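Local atomic coordinates of gram-negative insecticidal protein (Chromobacterium piscinae, PDB entry 6FBM), a protein that is toxic to insects and, as a member of the membrane attack complex/perforin family, probably acts by forming pores in membranes. Residues P169-R180 and L272-I283. Numbering follows the deposited sequence.
Sequences PYYISEAAVGGR and LMDFSTESLQPI
Within the MACPF domain, residues 169-180 pair in antiparallel fashion with both halves of 272-283, with a type I beta turn from Ser-276 to Ser-279 looping out between the two ladders. Tyr-171 and Gln-281 form a hydrogen-bonded pair, closed by Tyr-171 N to Gln-281 O at 2.8 Å and by the return bond from Gln-281 N. On one face of this ladder the Tyr-171 ring lies over Gln-281, whose CB sits 4.0 Å from the ring centroid; the Tyr-171 CG, set between its backbone N and carbonyl carbon (chi1 66°), swings the ring across the neighbouring strand. A water links Tyr-171 OH to Pro-282 O. On the opposite face Pro-282 packs over the Tyr-170 ring, which also meets Phe-300 edge-to-face, while Ile-172 CD1 rests against Leu-280 CD2 and, at 3.6 Å, Phe-275 CE1.

Glu-174 fastens the intervening turn to the strand. Ser-279 OG donates to Glu-174 O from above the carbonyl plane and accepts from Ser-276 N at 2.7 Å, so one hydroxyl joins strand and turn. The extended Glu-174 chain carries OE1 to within 2.5 Å of Ser-276 OG, a spacing so short that its exact length is doubtful, and that same hydroxyl accepts from Glu-278 N in an ST turn.

Further along 169-180, a classic beta bulge sets two residues, Met-273 and Asp-274, against the single Ala-176, with Met-273 N bonded to Ala-176 O at 2.9 Å. The Asp-274 carboxylate is held by Tyr-29 and by a salt bridge to Lys-74. Folded back by two turns of its chain (chi2 66°), Met-273 curls against the Gly-178 corner and brings CE to 3.4 Å from Arg-180 CB. Arg-180, salt-bridged to Asp-182, turns its guanidinium edge to the Met-273 carbonyl, and NH1 donates to Met-273 O at 2.8 Å in a nearly straight bond (171°).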
# COMPACT_ATOMS: atom_id res chain seq x y z
N PRO A 169 17.07 38.58 -6.32
CA PRO A 169 18.08 39.16 -7.21
C PRO A 169 18.82 38.12 -8.06
O PRO A 169 19.39 38.49 -9.10
CB PRO A 169 19.05 39.82 -6.24
CG PRO A 169 18.95 38.98 -4.99
CD PRO A 169 17.54 38.48 -4.92
N TYR A 170 18.82 36.85 -7.62
CA TYR A 170 19.45 35.78 -8.35
C TYR A 170 18.46 34.66 -8.52
O TYR A 170 17.55 34.53 -7.73
CB TYR A 170 20.67 35.27 -7.60
CG TYR A 170 21.88 36.13 -7.75
CD1 TYR A 170 22.03 37.32 -7.05
CD2 TYR A 170 22.89 35.76 -8.61
CE1 TYR A 170 23.15 38.11 -7.20
CE2 TYR A 170 24.02 36.54 -8.78
CZ TYR A 170 24.15 37.71 -8.07
OH TYR A 170 25.28 38.45 -8.26
N TYR A 171 18.67 33.84 -9.55
CA TYR A 171 17.86 32.68 -9.79
C TYR A 171 18.72 31.43 -9.95
O TYR A 171 19.92 31.52 -10.20
CB TYR A 171 16.97 32.89 -11.03
CG TYR A 171 17.74 33.00 -12.33
CD1 TYR A 171 18.05 31.87 -13.07
CD2 TYR A 171 18.19 34.23 -12.80
CE1 TYR A 171 18.76 31.96 -14.27
CE2 TYR A 171 18.92 34.33 -13.97
CZ TYR A 171 19.19 33.21 -14.71
OH TYR A 171 19.90 33.29 -15.87
N ILE A 172 18.08 30.28 -9.83
CA ILE A 172 18.77 29.01 -9.93
C ILE A 172 18.95 28.67 -11.40
O ILE A 172 18.01 28.38 -12.11
CB ILE A 172 17.96 27.86 -9.28
CG1 ILE A 172 17.72 28.11 -7.78
CG2 ILE A 172 18.65 26.52 -9.50
CD1 ILE A 172 18.98 28.11 -6.92
N SER A 173 20.19 28.71 -11.84
CA SER A 173 20.55 28.39 -13.23
C SER A 173 21.11 27.01 -13.39
O SER A 173 21.00 26.40 -14.45
CB SER A 173 21.55 29.40 -13.75
OG SER A 173 21.76 29.21 -15.11
N GLU A 174 21.76 26.50 -12.34
CA GLU A 174 22.34 25.18 -12.34
C GLU A 174 22.28 24.65 -10.91
O GLU A 174 22.56 25.37 -9.96
CB GLU A 174 23.77 25.26 -12.84
CG GLU A 174 24.39 23.94 -13.24
CD GLU A 174 25.82 24.16 -13.73
OE1 GLU A 174 26.68 24.47 -12.89
OE2 GLU A 174 26.08 24.05 -14.96
N ALA A 175 21.93 23.38 -10.74
CA ALA A 175 21.89 22.80 -9.40
C ALA A 175 22.20 21.32 -9.40
O ALA A 175 21.85 20.58 -10.33
CB ALA A 175 20.52 23.02 -8.79
N ALA A 176 22.85 20.91 -8.31
CA ALA A 176 23.04 19.51 -8.02
C ALA A 176 21.78 18.99 -7.36
O ALA A 176 21.24 19.61 -6.47
CB ALA A 176 24.23 19.34 -7.11
N VAL A 177 21.35 17.81 -7.81
CA VAL A 177 20.20 17.16 -7.24
C VAL A 177 20.59 15.85 -6.59
O VAL A 177 21.33 15.05 -7.14
CB VAL A 177 19.14 16.93 -8.33
CG1 VAL A 177 17.95 16.24 -7.75
CG2 VAL A 177 18.71 18.25 -8.97
N GLY A 178 20.09 15.64 -5.38
CA GLY A 178 20.29 14.42 -4.61
C GLY A 178 20.02 14.68 -3.14
O GLY A 178 18.98 15.22 -2.78
N GLY A 179 20.96 14.30 -2.28
CA GLY A 179 20.88 14.69 -0.87
C GLY A 179 22.20 15.11 -0.33
O GLY A 179 23.24 14.64 -0.77
N ARG A 180 22.16 16.00 0.64
CA ARG A 180 23.37 16.56 1.25
C ARG A 180 23.26 16.40 2.75
O ARG A 180 22.18 16.64 3.30
CB ARG A 180 23.44 18.05 0.96
CG ARG A 180 24.75 18.70 1.33
CD ARG A 180 24.80 20.16 0.88
NE ARG A 180 24.26 21.03 1.91
CZ ARG A 180 23.24 21.88 1.80
NH1 ARG A 180 22.54 22.04 0.70
NH2 ARG A 180 22.92 22.61 2.86
N LEU A 272 17.24 19.72 -5.03
CA LEU A 272 18.33 20.63 -5.16
C LEU A 272 19.01 20.59 -3.81
O LEU A 272 18.35 20.68 -2.80
CB LEU A 272 17.82 22.04 -5.49
CG LEU A 272 18.80 23.21 -5.44
CD1 LEU A 272 18.36 24.30 -6.42
CD2 LEU A 272 18.88 23.84 -4.08
N MET A 273 20.32 20.40 -3.81
CA MET A 273 21.08 20.35 -2.59
C MET A 273 22.51 20.86 -2.69
O MET A 273 23.23 20.79 -1.69
CB MET A 273 21.08 18.93 -2.02
CG MET A 273 21.37 17.81 -3.00
SD MET A 273 23.00 17.71 -3.75
CE MET A 273 23.97 17.31 -2.33
N ASP A 274 22.94 21.37 -3.84
CA ASP A 274 24.28 21.91 -3.93
C ASP A 274 24.39 22.84 -5.11
O ASP A 274 23.64 22.75 -6.09
CB ASP A 274 25.31 20.78 -4.05
CG ASP A 274 26.68 21.12 -3.42
OD1 ASP A 274 26.83 22.20 -2.81
OD2 ASP A 274 27.59 20.26 -3.55
N PHE A 275 25.35 23.76 -5.00
CA PHE A 275 25.60 24.77 -5.98
C PHE A 275 27.01 24.60 -6.50
O PHE A 275 27.91 24.16 -5.75
CB PHE A 275 25.53 26.13 -5.33
CG PHE A 275 24.16 26.58 -4.96
CD1 PHE A 275 23.02 26.10 -5.58
CD2 PHE A 275 24.02 27.60 -4.03
CE1 PHE A 275 21.78 26.59 -5.26
CE2 PHE A 275 22.79 28.09 -3.69
CZ PHE A 275 21.66 27.59 -4.31
N SER A 276 27.19 24.96 -7.77
CA SER A 276 28.47 25.03 -8.41
C SER A 276 28.75 26.51 -8.68
O SER A 276 27.92 27.36 -8.37
CB SER A 276 28.39 24.31 -9.75
OG SER A 276 27.72 25.13 -10.73
N THR A 277 29.87 26.81 -9.35
CA THR A 277 30.22 28.20 -9.63
C THR A 277 29.20 28.90 -10.53
O THR A 277 29.17 30.11 -10.54
CB THR A 277 31.61 28.38 -10.27
OG1 THR A 277 31.70 27.59 -11.45
CG2 THR A 277 32.71 27.95 -9.34
N GLU A 278 28.40 28.15 -11.27
CA GLU A 278 27.39 28.73 -12.19
C GLU A 278 25.95 28.70 -11.68
O GLU A 278 25.03 29.06 -12.42
CB GLU A 278 27.46 28.02 -13.56
CG GLU A 278 28.79 28.15 -14.31
CD GLU A 278 29.24 29.59 -14.55
OE1 GLU A 278 28.40 30.46 -14.83
OE2 GLU A 278 30.44 29.85 -14.43
N SER A 279 25.74 28.29 -10.42
CA SER A 279 24.39 27.98 -9.94
C SER A 279 23.49 29.19 -9.86
O SER A 279 22.41 29.18 -10.42
CB SER A 279 24.43 27.27 -8.60
OG SER A 279 24.92 25.98 -8.79
N LEU A 280 23.95 30.23 -9.19
CA LEU A 280 23.16 31.44 -9.01
C LEU A 280 23.53 32.45 -10.10
O LEU A 280 24.70 32.76 -10.26
CB LEU A 280 23.42 32.01 -7.63
CG LEU A 280 22.92 31.11 -6.51
CD1 LEU A 280 23.50 31.54 -5.19
CD2 LEU A 280 21.40 31.13 -6.44
N GLN A 281 22.54 32.91 -10.85
CA GLN A 281 22.76 33.88 -11.91
C GLN A 281 21.87 35.07 -11.63
O GLN A 281 20.77 34.90 -11.14
CB GLN A 281 22.43 33.28 -13.27
CG GLN A 281 23.38 32.16 -13.69
CD GLN A 281 24.83 32.65 -13.81
OE1 GLN A 281 25.07 33.71 -14.35
NE2 GLN A 281 25.77 31.87 -13.30
N PRO A 282 22.38 36.29 -11.87
CA PRO A 282 21.62 37.49 -11.53
C PRO A 282 20.47 37.71 -12.47
O PRO A 282 20.60 37.45 -13.66
CB PRO A 282 22.64 38.59 -11.76
CG PRO A 282 23.54 38.07 -12.84
CD PRO A 282 23.66 36.62 -12.54
N ILE A 283 19.36 38.21 -11.94
CA ILE A 283 18.22 38.58 -12.79
C ILE A 283 18.53 39.78 -13.65
O ILE A 283 17.94 39.92 -14.73
CB ILE A 283 16.89 38.82 -12.04
CG1 ILE A 283 17.00 39.99 -11.04
CG2 ILE A 283 16.46 37.55 -11.33
CD1 ILE A 283 15.64 40.50 -10.58
O HOH W 1 21.42 35.78 -15.65